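Local coordinates for protein phytochromobilin synthase (Solanum lycopersicum, PDB 6KME) that binds biliverdin IX alpha and probably reduces it, with electrons from ferredoxin, to phytochromobilin for the making of phytochrome, at residues L110-A115 / H229-W234; T168-R173 / P279-E284; R235-P240 / K272-Y277. The protein carries 1 engineered substitution. All coordinates share one frame; numbering follows the deposited sequence.

Interaction 1: L110-A115 / H229-W234. With BLA (biliverdine IX alpha), chain B.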
loop_
_atom_site.group_PDB
_atom_site.type_symbol
_atom_site.label_atom_id
_atom_site.label_comp_id
_atom_site.label_asym_id
_atom_site.label_seq_id
_atom_site.Cartn_x
_atom_site.Cartn_y
_atom_site.Cartn_z
ATOM N N LEU A 110 4.661 -3.070 -13.131
ATOM C CA LEU A 110 3.331 -2.627 -12.721
ATOM C C LEU A 110 3.380 -1.739 -11.480
ATOM O O LEU A 110 4.270 -1.876 -10.632
ATOM C CB LEU A 110 2.437 -3.826 -12.406
ATOM C CG LEU A 110 1.890 -4.627 -13.573
ATOM C CD1 LEU A 110 1.717 -6.077 -13.152
ATOM C CD2 LEU A 110 0.573 -4.011 -14.006
ATOM N N PRO A 111 2.393 -0.861 -11.321
ATOM C CA PRO A 111 2.189 -0.224 -10.021
ATOM C C PRO A 111 1.901 -1.268 -8.950
ATOM O O PRO A 111 1.433 -2.376 -9.223
ATOM C CB PRO A 111 0.977 0.690 -10.253
ATOM C CG PRO A 111 0.980 0.970 -11.723
ATOM C CD PRO A 111 1.507 -0.303 -12.365
ATOM N N ILE A 112 2.206 -0.898 -7.711
ATOM C CA ILE A 112 1.875 -1.704 -6.543
ATOM C C ILE A 112 0.462 -1.351 -6.089
ATOM O O ILE A 112 0.173 -0.189 -5.788
ATOM C CB ILE A 112 2.895 -1.475 -5.422
ATOM C CG1 ILE A 112 4.229 -2.106 -5.829
ATOM C CG2 ILE A 112 2.364 -2.026 -4.114
ATOM C CD1 ILE A 112 5.421 -1.658 -4.987
ATOM N N PHE A 113 -0.432 -2.342 -6.062
ATOM C CA PHE A 113 -1.771 -2.099 -5.549
ATOM C C PHE A 113 -1.704 -2.009 -4.034
ATOM O O PHE A 113 -1.065 -2.836 -3.383
ATOM C CB PHE A 113 -2.765 -3.190 -5.969
ATOM C CG PHE A 113 -4.184 -2.888 -5.534
ATOM C CD1 PHE A 113 -5.003 -2.072 -6.313
ATOM C CD2 PHE A 113 -4.675 -3.365 -4.316
ATOM C CE1 PHE A 113 -6.310 -1.748 -5.893
ATOM C CE2 PHE A 113 -5.964 -3.049 -3.889
ATOM C CZ PHE A 113 -6.788 -2.242 -4.685
ATOM N N CYS A 114 -2.376 -1.002 -3.472
ATOM C CA CYS A 114 -2.230 -0.656 -2.061
ATOM C C CYS A 114 -3.589 -0.267 -1.486
ATOM O O CYS A 114 -4.209 0.693 -1.955
ATOM C CB CYS A 114 -1.217 0.485 -1.914
ATOM S SG CYS A 114 -1.092 1.227 -0.266
ATOM N N ALA A 115 -4.061 -1.011 -0.483
ATOM C CA ALA A 115 -5.279 -0.662 0.253
ATOM C C ALA A 115 -4.983 -0.789 1.739
ATOM O O ALA A 115 -4.708 -1.891 2.232
ATOM C CB ALA A 115 -6.459 -1.550 -0.140
ATOM N N HIS A 229 12.440 -2.501 -3.817
ATOM C CA HIS A 229 13.119 -2.658 -2.531
ATOM C C HIS A 229 13.101 -1.357 -1.735
ATOM O O HIS A 229 12.855 -1.365 -0.521
ATOM C CB HIS A 229 14.558 -3.137 -2.734
ATOM C CG HIS A 229 15.290 -3.374 -1.449
ATOM N ND1 HIS A 229 16.322 -2.568 -1.020
ATOM C CD2 HIS A 229 15.115 -4.304 -0.482
ATOM C CE1 HIS A 229 16.762 -3.001 0.147
ATOM N NE2 HIS A 229 16.045 -4.055 0.496
ATOM N N ARG A 230 13.343 -0.229 -2.411
ATOM C CA ARG A 230 13.272 1.073 -1.756
ATOM C C ARG A 230 11.887 1.325 -1.170
ATOM O O ARG A 230 11.760 1.817 -0.043
ATOM C CB ARG A 230 13.648 2.169 -2.760
ATOM C CG ARG A 230 13.581 3.618 -2.212
ATOM C CD ARG A 230 14.026 4.617 -3.308
ATOM N NE ARG A 230 13.707 6.000 -2.957
ATOM C CZ ARG A 230 12.578 6.625 -3.298
ATOM N NH1 ARG A 230 11.654 5.993 -4.015
ATOM N NH2 ARG A 230 12.371 7.891 -2.930
ATOM N N TYR A 231 10.838 0.985 -1.924
ATOM C CA TYR A 231 9.463 1.134 -1.450
ATOM C C TYR A 231 9.198 0.265 -0.223
ATOM O O TYR A 231 8.619 0.730 0.763
ATOM C CB TYR A 231 8.502 0.787 -2.589
ATOM C CG TYR A 231 7.036 0.651 -2.223
ATOM C CD1 TYR A 231 6.148 1.704 -2.438
ATOM C CD2 TYR A 231 6.525 -0.548 -1.714
ATOM C CE1 TYR A 231 4.801 1.587 -2.134
ATOM C CE2 TYR A 231 5.182 -0.676 -1.397
ATOM C CZ TYR A 231 4.321 0.394 -1.620
ATOM O OH TYR A 231 2.981 0.285 -1.322
ATOM N N LEU A 232 9.596 -1.013 -0.274
ATOM C CA LEU A 232 9.414 -1.894 0.880
ATOM C C LEU A 232 10.209 -1.389 2.075
ATOM O O LEU A 232 9.774 -1.522 3.228
ATOM C CB LEU A 232 9.862 -3.327 0.540
ATOM C CG LEU A 232 9.130 -4.008 -0.612
ATOM C CD1 LEU A 232 9.815 -5.340 -0.982
ATOM C CD2 LEU A 232 7.665 -4.211 -0.239
ATOM N N THR A 233 11.394 -0.848 1.821
ATOM C CA THR A 233 12.234 -0.377 2.911
ATOM C C THR A 233 11.596 0.821 3.602
ATOM O O THR A 233 11.559 0.886 4.840
ATOM C CB THR A 233 13.620 -0.022 2.383
ATOM O OG1 THR A 233 14.268 -1.206 1.896
ATOM C CG2 THR A 233 14.458 0.597 3.490
ATOM N N TRP A 234 11.078 1.771 2.818
ATOM C CA TRP A 234 10.376 2.913 3.405
ATOM C C TRP A 234 9.217 2.452 4.277
ATOM O O TRP A 234 9.124 2.818 5.458
ATOM C CB TRP A 234 9.870 3.856 2.311
ATOM C CG TRP A 234 8.883 4.847 2.856
ATOM C CD1 TRP A 234 7.514 4.782 2.778
ATOM C CD2 TRP A 234 9.185 6.028 3.623
ATOM N NE1 TRP A 234 6.951 5.859 3.434
ATOM C CE2 TRP A 234 7.953 6.639 3.954
ATOM C CE3 TRP A 234 10.377 6.637 4.036
ATOM C CZ2 TRP A 234 7.880 7.828 4.698
ATOM C CZ3 TRP A 234 10.301 7.828 4.774
ATOM C CH2 TRP A 234 9.061 8.403 5.094
HETATM C CHA BLA B . -2.715 7.129 9.620
HETATM N NA BLA B . -1.876 6.013 7.436
HETATM C C1A BLA B . -2.121 7.151 8.222
HETATM C C2A BLA B . -1.683 8.316 7.452
HETATM C C3A BLA B . -1.162 7.821 6.177
HETATM C C4A BLA B . -1.292 6.392 6.192
HETATM C CMA BLA B . -0.595 8.609 4.993
HETATM C CAA BLA B . -1.768 9.766 8.008
HETATM C CBA BLA B . -0.601 10.010 8.927
HETATM C CGA BLA B . 0.631 10.568 8.124
HETATM O O1A BLA B . 0.328 11.527 7.477
HETATM O O2A BLA B . 1.636 9.947 8.309
HETATM C CHB BLA B . -0.927 5.383 5.095
HETATM N NB BLA B . 1.194 6.185 4.220
HETATM C C1B BLA B . 0.207 5.177 4.315
HETATM C C2B BLA B . 0.552 4.258 3.067
HETATM C C3B BLA B . 1.788 4.616 2.541
HETATM C C4B BLA B . 2.251 5.848 3.320
HETATM C CMB BLA B . -0.293 3.030 2.776
HETATM O OB BLA B . 3.296 6.478 3.298
HETATM C CAB BLA B . 2.735 4.211 1.439
HETATM C CBB BLA B . 3.972 4.551 1.007
HETATM N NC BLA B . -2.865 1.844 9.229
HETATM C C1C BLA B . -2.659 0.735 8.375
HETATM C C2C BLA B . -2.739 -0.501 9.281
HETATM C C3C BLA B . -2.986 -0.050 10.578
HETATM C C4C BLA B . -3.074 1.495 10.577
HETATM C CMC BLA B . -2.545 -1.886 8.652
HETATM O OC BLA B . -2.474 0.962 7.190
HETATM C CAC BLA B . -3.136 -0.907 11.784
HETATM C CBC BLA B . -2.580 -2.079 12.166
HETATM C CHD BLA B . -3.276 2.483 11.503
HETATM N ND BLA B . -2.892 4.677 10.180
HETATM C C1D BLA B . -3.184 3.982 11.279
HETATM C C2D BLA B . -3.471 4.875 12.473
HETATM C C3D BLA B . -3.344 6.179 12.030
HETATM C C4D BLA B . -2.960 6.108 10.524
HETATM C CMD BLA B . -3.815 4.269 13.820
HETATM C CAD BLA B . -3.502 7.533 12.733
HETATM C CBD BLA B . -2.388 7.846 13.713
HETATM C CGD BLA B . -0.971 8.145 13.051
HETATM O O1D BLA B . -0.090 7.488 13.576
HETATM O O2D BLA B . -1.010 8.972 12.149
#
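Ile112 CD1 lies over one face of the Tyr231 ring, 3.8 Å from its centroid and 17° off the normal, a CH-pi contact displaced slightly toward the rim, where Ile112 CD1 is 3.6 Å from Tyr231 CD2. The vinyl carbon CBB of biliverdin approaches the same ring obliquely. At the edge of the Trp234 indole, near its plane, sits the biliverdin oxygen OB, 3.7 Å from NE1; Phe174 stacks on this indole and Phe278 meets it edge-to-face. Over one face of the His229 ring lies Thr233 OG1, whose hydroxyl donates to His229 O at 2.8 Å from the side of the carbonyl plane opposite to the helical bond from Thr233 N. Ile112 holds Tyr231 with both branches: with CG1 turned beside the backbone N (chi1 -70°), CD1 reaches the ring while CG2 stays 3.7 Å from Tyr231 OH. That hydroxyl is fixed by hydrogen bonds with Asn131 OD1 and Arg235 NH1. A leucine in place of Tyr231 would probably leave these two groups without the oxygen that links them and deprive Ile112 CD1 of its aromatic face. Cys114 CB passes 4.2 Å from Tyr231 OH, and its SG reaches the biliverdin methyl CMB at 3.6 Å, so the contact borders the bilin pocket. Strand 112-119 pairs with 96-104 and 123-131 in the central antiparallel sheet; helix 218-238 packs on the face carrying Ile112 and Cys114, while Phe113 points from the other face to helix 188-211, the helix-sheet-helix sandwich of the ferredoxin-dependent bilin reductases.

Interaction 2: T168-R173 / P279-E284. With BLA (biliverdine IX alpha), chain B.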
loop_
_atom_site.group_PDB
_atom_site.type_symbol
_atom_site.label_atom_id
_atom_site.label_comp_id
_atom_site.label_asym_id
_atom_site.label_seq_id
_atom_site.Cartn_x
_atom_site.Cartn_y
_atom_site.Cartn_z
ATOM N N THR A 168 2.235 13.240 6.101
ATOM C CA THR A 168 3.681 13.070 5.977
ATOM C C THR A 168 4.149 13.381 4.554
ATOM O O THR A 168 3.675 12.769 3.588
ATOM C CB THR A 168 4.027 11.625 6.367
ATOM O OG1 THR A 168 3.735 11.423 7.758
ATOM C CG2 THR A 168 5.501 11.263 6.072
ATOM N N SER A 169 5.042 14.382 4.405
ATOM C CA SER A 169 5.377 14.851 3.058
ATOM C C SER A 169 6.099 13.776 2.250
ATOM O O SER A 169 5.892 13.666 1.036
ATOM C CB SER A 169 6.232 16.119 3.117
ATOM O OG SER A 169 5.455 17.260 3.457
ATOM N N GLU A 170 6.944 12.975 2.907
ATOM C CA GLU A 170 7.669 11.905 2.224
ATOM C C GLU A 170 6.736 10.835 1.659
ATOM O O GLU A 170 7.138 10.096 0.751
ATOM C CB GLU A 170 8.688 11.268 3.182
ATOM C CG GLU A 170 9.858 12.184 3.555
ATOM C CD GLU A 170 9.560 13.121 4.748
ATOM O OE1 GLU A 170 8.395 13.211 5.178
ATOM O OE2 GLU A 170 10.506 13.739 5.277
ATOM N N SER A 171 5.504 10.729 2.172
ATOM C CA SER A 171 4.565 9.736 1.649
ATOM C C SER A 171 4.149 10.049 0.215
ATOM O O SER A 171 3.878 9.121 -0.565
ATOM C CB SER A 171 3.334 9.636 2.555
ATOM O OG SER A 171 3.689 9.113 3.831
ATOM N N LEU A 172 4.137 11.332 -0.171
ATOM C CA LEU A 172 3.728 11.692 -1.527
ATOM C C LEU A 172 4.685 11.153 -2.579
ATOM O O LEU A 172 4.282 10.955 -3.732
ATOM C CB LEU A 172 3.613 13.207 -1.682
ATOM C CG LEU A 172 2.285 13.918 -1.408
ATOM C CD1 LEU A 172 2.212 15.146 -2.303
ATOM C CD2 LEU A 172 1.077 13.057 -1.638
ATOM N N ARG A 173 5.955 10.942 -2.220
ATOM C CA ARG A 173 6.922 10.318 -3.124
ATOM C C ARG A 173 6.388 9.017 -3.708
ATOM O O ARG A 173 6.821 8.594 -4.785
ATOM C CB ARG A 173 8.246 10.032 -2.387
ATOM C CG ARG A 173 8.935 11.257 -1.755
ATOM C CD ARG A 173 10.064 10.896 -0.751
ATOM N NE ARG A 173 10.717 12.104 -0.218
ATOM C CZ ARG A 173 11.745 12.106 0.633
ATOM N NH1 ARG A 173 12.252 10.956 1.066
ATOM N NH2 ARG A 173 12.268 13.262 1.060
ATOM N N PRO A 279 18.984 9.307 3.671
ATOM C CA PRO A 279 20.007 9.763 4.628
ATOM C C PRO A 279 19.593 10.961 5.460
ATOM O O PRO A 279 20.297 11.269 6.433
ATOM C CB PRO A 279 21.197 10.117 3.725
ATOM C CG PRO A 279 20.559 10.472 2.416
ATOM C CD PRO A 279 19.428 9.487 2.276
ATOM N N GLU A 280 18.501 11.651 5.091
ATOM C CA GLU A 280 17.988 12.763 5.888
ATOM C C GLU A 280 17.594 12.315 7.288
ATOM O O GLU A 280 17.609 13.126 8.229
ATOM C CB GLU A 280 16.779 13.406 5.194
ATOM C CG GLU A 280 17.104 14.111 3.887
ATOM C CD GLU A 280 17.243 13.142 2.715
ATOM O OE1 GLU A 280 16.891 11.949 2.877
ATOM O OE2 GLU A 280 17.708 13.576 1.636
ATOM N N TYR A 281 17.242 11.042 7.443
ATOM C CA TYR A 281 16.812 10.454 8.707
ATOM C C TYR A 281 17.964 9.982 9.585
ATOM O O TYR A 281 17.706 9.444 10.666
ATOM C CB TYR A 281 15.866 9.266 8.452
ATOM C CG TYR A 281 14.484 9.668 8.012
ATOM C CD1 TYR A 281 14.221 9.972 6.681
ATOM C CD2 TYR A 281 13.436 9.757 8.927
ATOM C CE1 TYR A 281 12.948 10.354 6.266
ATOM C CE2 TYR A 281 12.157 10.147 8.518
ATOM C CZ TYR A 281 11.923 10.436 7.180
ATOM O OH TYR A 281 10.658 10.809 6.749
ATOM N N ARG A 282 19.219 10.157 9.173
ATOM C CA ARG A 282 20.328 9.689 10.000
ATOM C C ARG A 282 20.507 10.641 11.171
ATOM O O ARG A 282 20.747 11.837 10.973
ATOM C CB ARG A 282 21.631 9.572 9.209
ATOM C CG ARG A 282 22.813 9.157 10.099
ATOM C CD ARG A 282 24.101 8.891 9.325
ATOM N NE ARG A 282 23.960 7.779 8.388
ATOM C CZ ARG A 282 23.964 7.905 7.063
ATOM N NH1 ARG A 282 24.108 9.104 6.500
ATOM N NH2 ARG A 282 23.832 6.829 6.296
ATOM N N CYS A 283 20.393 10.110 12.385
ATOM C CA CYS A 283 20.572 10.898 13.597
ATOM C C CYS A 283 22.048 11.087 13.924
ATOM O O CYS A 283 22.926 10.395 13.401
ATOM C CB CYS A 283 19.863 10.235 14.771
ATOM S SG CYS A 283 18.295 10.995 15.109
ATOM N N GLU A 284 22.310 12.030 14.844
ATOM C CA GLU A 284 23.681 12.333 15.245
ATOM C C GLU A 284 24.408 11.102 15.775
ATOM O O GLU A 284 25.642 11.041 15.723
ATOM C CB GLU A 284 23.691 13.443 16.302
HETATM C CHA BLA B . -2.715 7.129 9.620
HETATM N NA BLA B . -1.876 6.013 7.436
HETATM C C1A BLA B . -2.121 7.151 8.222
HETATM C C2A BLA B . -1.683 8.316 7.452
HETATM C C3A BLA B . -1.162 7.821 6.177
HETATM C C4A BLA B . -1.292 6.392 6.192
HETATM C CMA BLA B . -0.595 8.609 4.993
HETATM C CAA BLA B . -1.768 9.766 8.008
HETATM C CBA BLA B . -0.601 10.010 8.927
HETATM C CGA BLA B . 0.631 10.568 8.124
HETATM O O1A BLA B . 0.328 11.527 7.477
HETATM O O2A BLA B . 1.636 9.947 8.309
HETATM C CHB BLA B . -0.927 5.383 5.095
HETATM N NB BLA B . 1.194 6.185 4.220
HETATM C C1B BLA B . 0.207 5.177 4.315
HETATM C C2B BLA B . 0.552 4.258 3.067
HETATM C C3B BLA B . 1.788 4.616 2.541
HETATM C C4B BLA B . 2.251 5.848 3.320
HETATM C CMB BLA B . -0.293 3.030 2.776
HETATM O OB BLA B . 3.296 6.478 3.298
HETATM C CAB BLA B . 2.735 4.211 1.439
HETATM C CBB BLA B . 3.972 4.551 1.007
HETATM N NC BLA B . -2.865 1.844 9.229
HETATM C C1C BLA B . -2.659 0.735 8.375
HETATM C C2C BLA B . -2.739 -0.501 9.281
HETATM C C3C BLA B . -2.986 -0.050 10.578
HETATM C C4C BLA B . -3.074 1.495 10.577
HETATM C CMC BLA B . -2.545 -1.886 8.652
HETATM O OC BLA B . -2.474 0.962 7.190
HETATM C CAC BLA B . -3.136 -0.907 11.784
HETATM C CBC BLA B . -2.580 -2.079 12.166
HETATM C CHD BLA B . -3.276 2.483 11.503
HETATM N ND BLA B . -2.892 4.677 10.180
HETATM C C1D BLA B . -3.184 3.982 11.279
HETATM C C2D BLA B . -3.471 4.875 12.473
HETATM C C3D BLA B . -3.344 6.179 12.030
HETATM C C4D BLA B . -2.960 6.108 10.524
HETATM C CMD BLA B . -3.815 4.269 13.820
HETATM C CAD BLA B . -3.502 7.533 12.733
HETATM C CBD BLA B . -2.388 7.846 13.713
HETATM C CGD BLA B . -0.971 8.145 13.051
HETATM O O1D BLA B . -0.090 7.488 13.576
HETATM O O2D BLA B . -1.010 8.972 12.149
HETATM O O HOH W 1 14.345 11.281 3.154
#
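Glu170 and Tyr281 join two loops beside the bilin pocket of the alpha/beta/alpha sandwich, Tyr281 ending the short 3-10 segment 279-281. The side chains come from opposite directions, and almost the whole of Glu170 gathers round one phenolic oxygen. Its CB stands 4.1 Å from Tyr281 OH and touches the Trp234 indole. CG comes closer, 3.6 Å from Tyr281 OH. Here the chain bends (chi2 86°), which lays CD 3.2 Å from Tyr281 OH; the carboxylate and ring planes stand 54° apart. At the tip, OE2 lies obliquely to the ring and 3.3 Å from Tyr281 OH, yet the two do not bond: OE2 takes the amide of Ile295 and OE1 the hydroxyl of Ser293, while Tyr281 OH bonds to Arg292 O. Both buried polar ends are thus satisfied by residues 292-295. In one of its two conformers, Arg173 may lie against Glu170 CG and reach Glu280 OE1 through a water. Flanking Glu170, segment 168-173 grips biliverdin at two places. Thr168 clasps one propionate, its backbone N donating to O1A at 2.9 Å and its OG1 to O2A at 2.6 Å. Ser171 OG donates to the lactam oxygen OB of the bilin at 2.7 Å.

Interaction 3: R235-P240 / K272-Y277. With BLA (biliverdine IX alpha), chain B.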
loop_
_atom_site.group_PDB
_atom_site.type_symbol
_atom_site.label_atom_id
_atom_site.label_comp_id
_atom_site.label_asym_id
_atom_site.label_seq_id
_atom_site.Cartn_x
_atom_site.Cartn_y
_atom_site.Cartn_z
ATOM N N ARG A 235 8.329 1.624 3.714
ATOM C CA ARG A 235 7.124 1.231 4.436
ATOM C C ARG A 235 7.447 0.361 5.639
ATOM O O ARG A 235 6.820 0.509 6.697
ATOM C CB ARG A 235 6.147 0.524 3.483
ATOM C CG ARG A 235 5.554 1.461 2.424
ATOM C CD ARG A 235 4.304 0.877 1.758
ATOM N NE ARG A 235 3.206 0.768 2.717
ATOM C CZ ARG A 235 2.077 0.108 2.485
ATOM N NH1 ARG A 235 1.884 -0.495 1.310
ATOM N NH2 ARG A 235 1.143 0.052 3.423
ATOM N N SER A 236 8.429 -0.536 5.530
ATOM C CA SER A 236 8.697 -1.367 6.696
ATOM C C SER A 236 9.268 -0.548 7.847
ATOM O O SER A 236 9.117 -0.944 9.006
ATOM C CB SER A 236 9.620 -2.540 6.340
ATOM O OG SER A 236 10.931 -2.097 6.107
ATOM N N GLU A 237 9.871 0.608 7.565
ATOM C CA GLU A 237 10.388 1.476 8.624
ATOM C C GLU A 237 9.345 2.459 9.165
ATOM O O GLU A 237 9.313 2.709 10.373
ATOM C CB GLU A 237 11.614 2.250 8.119
ATOM C CG GLU A 237 12.335 3.091 9.194
ATOM C CD GLU A 237 13.164 2.249 10.169
ATOM O OE1 GLU A 237 13.730 1.219 9.751
ATOM O OE2 GLU A 237 13.248 2.622 11.358
ATOM N N LYS A 238 8.482 3.019 8.308
ATOM C CA LYS A 238 7.712 4.214 8.658
ATOM C C LYS A 238 6.193 4.123 8.481
ATOM O O LYS A 238 5.512 5.126 8.745
ATOM C CB LYS A 238 8.216 5.419 7.837
ATOM C CG LYS A 238 9.632 5.910 8.203
ATOM C CD LYS A 238 9.717 6.290 9.680
ATOM C CE LYS A 238 11.049 6.929 10.064
ATOM N NZ LYS A 238 11.156 7.093 11.554
ATOM N N ASP A 239 5.636 2.989 8.024
ATOM C CA ASP A 239 4.187 2.918 7.825
ATOM C C ASP A 239 3.470 3.252 9.134
ATOM O O ASP A 239 3.873 2.776 10.201
ATOM C CB ASP A 239 3.747 1.534 7.334
ATOM C CG ASP A 239 3.033 1.575 5.954
ATOM O OD1 ASP A 239 3.516 2.251 5.016
ATOM O OD2 ASP A 239 1.989 0.903 5.807
ATOM N N PRO A 240 2.419 4.072 9.095
ATOM C CA PRO A 240 1.763 4.477 10.355
ATOM C C PRO A 240 1.168 3.325 11.166
ATOM O O PRO A 240 1.027 3.468 12.384
ATOM C CB PRO A 240 0.684 5.457 9.884
ATOM C CG PRO A 240 1.257 6.038 8.624
ATOM C CD PRO A 240 1.924 4.850 7.950
ATOM N N LYS A 272 20.639 -2.416 0.478
ATOM C CA LYS A 272 20.650 -1.075 1.046
ATOM C C LYS A 272 19.727 -0.979 2.256
ATOM O O LYS A 272 18.662 -1.610 2.306
ATOM C CB LYS A 272 20.247 -0.049 -0.009
ATOM C CG LYS A 272 21.280 0.144 -1.112
ATOM C CD LYS A 272 20.812 1.198 -2.112
ATOM C CE LYS A 272 21.769 1.316 -3.297
ATOM N NZ LYS A 272 21.354 2.408 -4.228
ATOM N N THR A 273 20.152 -0.189 3.243
ATOM C CA THR A 273 19.366 0.088 4.433
ATOM C C THR A 273 18.433 1.274 4.199
ATOM O O THR A 273 18.550 2.008 3.216
ATOM C CB THR A 273 20.275 0.402 5.625
ATOM O OG1 THR A 273 20.994 1.611 5.357
ATOM C CG2 THR A 273 21.262 -0.728 5.855
ATOM N N PHE A 274 17.495 1.452 5.134
ATOM C CA PHE A 274 16.671 2.657 5.146
ATOM C C PHE A 274 17.533 3.919 5.088
ATOM O O PHE A 274 17.252 4.829 4.303
ATOM C CB PHE A 274 15.770 2.649 6.385
ATOM C CG PHE A 274 14.849 3.836 6.482
ATOM C CD1 PHE A 274 13.594 3.802 5.906
ATOM C CD2 PHE A 274 15.248 4.991 7.145
ATOM C CE1 PHE A 274 12.739 4.902 5.997
ATOM C CE2 PHE A 274 14.403 6.098 7.228
ATOM C CZ PHE A 274 13.146 6.050 6.653
ATOM N N LEU A 275 18.618 3.979 5.867
ATOM C CA LEU A 275 19.441 5.194 5.824
ATOM C C LEU A 275 20.230 5.332 4.522
ATOM O O LEU A 275 20.576 6.456 4.140
ATOM C CB LEU A 275 20.385 5.251 7.026
ATOM C CG LEU A 275 19.706 5.518 8.386
ATOM C CD1 LEU A 275 20.781 5.575 9.506
ATOM C CD2 LEU A 275 18.857 6.794 8.374
ATOM N N ASP A 276 20.508 4.232 3.817
ATOM C CA ASP A 276 21.112 4.356 2.493
ATOM C C ASP A 276 20.177 5.082 1.530
ATOM O O ASP A 276 20.625 5.893 0.713
ATOM C CB ASP A 276 21.477 2.978 1.929
ATOM C CG ASP A 276 22.653 2.341 2.635
ATOM O OD1 ASP A 276 23.513 3.069 3.178
ATOM O OD2 ASP A 276 22.714 1.093 2.644
ATOM N N TYR A 277 18.874 4.798 1.606
ATOM C CA TYR A 277 17.919 5.427 0.694
ATOM C C TYR A 277 17.512 6.815 1.170
ATOM O O TYR A 277 17.262 7.707 0.351
ATOM C CB TYR A 277 16.654 4.575 0.555
ATOM C CG TYR A 277 16.803 3.259 -0.171
ATOM C CD1 TYR A 277 17.114 3.220 -1.534
ATOM C CD2 TYR A 277 16.592 2.053 0.494
ATOM C CE1 TYR A 277 17.253 2.007 -2.206
ATOM C CE2 TYR A 277 16.716 0.834 -0.175
ATOM C CZ TYR A 277 17.040 0.823 -1.526
ATOM O OH TYR A 277 17.163 -0.377 -2.192
HETATM C CHA BLA B . -2.715 7.129 9.620
HETATM N NA BLA B . -1.876 6.013 7.436
HETATM C C1A BLA B . -2.121 7.151 8.222
HETATM C C2A BLA B . -1.683 8.316 7.452
HETATM C C3A BLA B . -1.162 7.821 6.177
HETATM C C4A BLA B . -1.292 6.392 6.192
HETATM C CMA BLA B . -0.595 8.609 4.993
HETATM C CAA BLA B . -1.768 9.766 8.008
HETATM C CBA BLA B . -0.601 10.010 8.927
HETATM C CGA BLA B . 0.631 10.568 8.124
HETATM O O1A BLA B . 0.328 11.527 7.477
HETATM O O2A BLA B . 1.636 9.947 8.309
HETATM C CHB BLA B . -0.927 5.383 5.095
HETATM N NB BLA B . 1.194 6.185 4.220
HETATM C C1B BLA B . 0.207 5.177 4.315
HETATM C C2B BLA B . 0.552 4.258 3.067
HETATM C C3B BLA B . 1.788 4.616 2.541
HETATM C C4B BLA B . 2.251 5.848 3.320
HETATM C CMB BLA B . -0.293 3.030 2.776
HETATM O OB BLA B . 3.296 6.478 3.298
HETATM C CAB BLA B . 2.735 4.211 1.439
HETATM C CBB BLA B . 3.972 4.551 1.007
HETATM N NC BLA B . -2.865 1.844 9.229
HETATM C C1C BLA B . -2.659 0.735 8.375
HETATM C C2C BLA B . -2.739 -0.501 9.281
HETATM C C3C BLA B . -2.986 -0.050 10.578
HETATM C C4C BLA B . -3.074 1.495 10.577
HETATM C CMC BLA B . -2.545 -1.886 8.652
HETATM O OC BLA B . -2.474 0.962 7.190
HETATM C CAC BLA B . -3.136 -0.907 11.784
HETATM C CBC BLA B . -2.580 -2.079 12.166
HETATM C CHD BLA B . -3.276 2.483 11.503
HETATM N ND BLA B . -2.892 4.677 10.180
HETATM C C1D BLA B . -3.184 3.982 11.279
HETATM C C2D BLA B . -3.471 4.875 12.473
HETATM C C3D BLA B . -3.344 6.179 12.030
HETATM C C4D BLA B . -2.960 6.108 10.524
HETATM C CMD BLA B . -3.815 4.269 13.820
HETATM C CAD BLA B . -3.502 7.533 12.733
HETATM C CBD BLA B . -2.388 7.846 13.713
HETATM C CGD BLA B . -0.971 8.145 13.051
HETATM O O1D BLA B . -0.090 7.488 13.576
HETATM O O2D BLA B . -1.010 8.972 12.149
#
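Glu237 and Lys238, in the last turn of helix 218-238, meet the ring of Phe274. Arg235, at the start of this turn, grips Asp239 side-on with its guanidinium in a salt bridge, NE to OD1 at 2.8 Å and NH2 to OD2 at 2.7 Å, with both oxygens near the guanidinium plane. The biliverdin methyl CMB rests over one guanidinium face, and Asn116 OD1 also bonds to NH2. Glu237 supplies the closest packing: CB is 3.4 Å from Phe274 CD1, and CG, anti to the backbone N (chi1 -174°), sits over the ring centre, 3.6 Å from the centroid and 12° off the normal, as a CH-pi contact. The ring is borne by a short helix, 274-277, whose start is closed by a capping box: Thr273 OG1 accepts from Asp276 N at 3.1 Å, and Asp276 OD2 accepts from Thr273 N at 2.9 Å. Lys238 crosses the same ring at about a right angle, its CG 3.8 Å from Phe274 CZ, before NZ bonds to the carbonyls of Asn289 and Lys291. Past the helix end, Asp239 OD1 faces C3B and C2B of the bilin, and Pro240 CG touches the bilin nitrogen NA at 3.4 Å.

In the fold
From the N terminus, the chain enters interaction 1 at the start of strand 112-119 and returns to it 114 residues later on helix 218-238, closing a loop that ties the central sheet to this helix. Interaction 2 opens inside that loop, at 168-173, and closes only at 279-284, so the two cross. Interaction 3 opens directly after interaction 1, where the same helix ends at 235-240, and closes at 272-277; it is nested within the loop of interaction 2. Trp234 touches Glu170, Tyr281 and Phe274, and Tyr281 packs on Phe274, linking all three contacts. Sheet, helix end and the pocket loop 168-173 are thereby joined beside biliverdin, which each interaction touches.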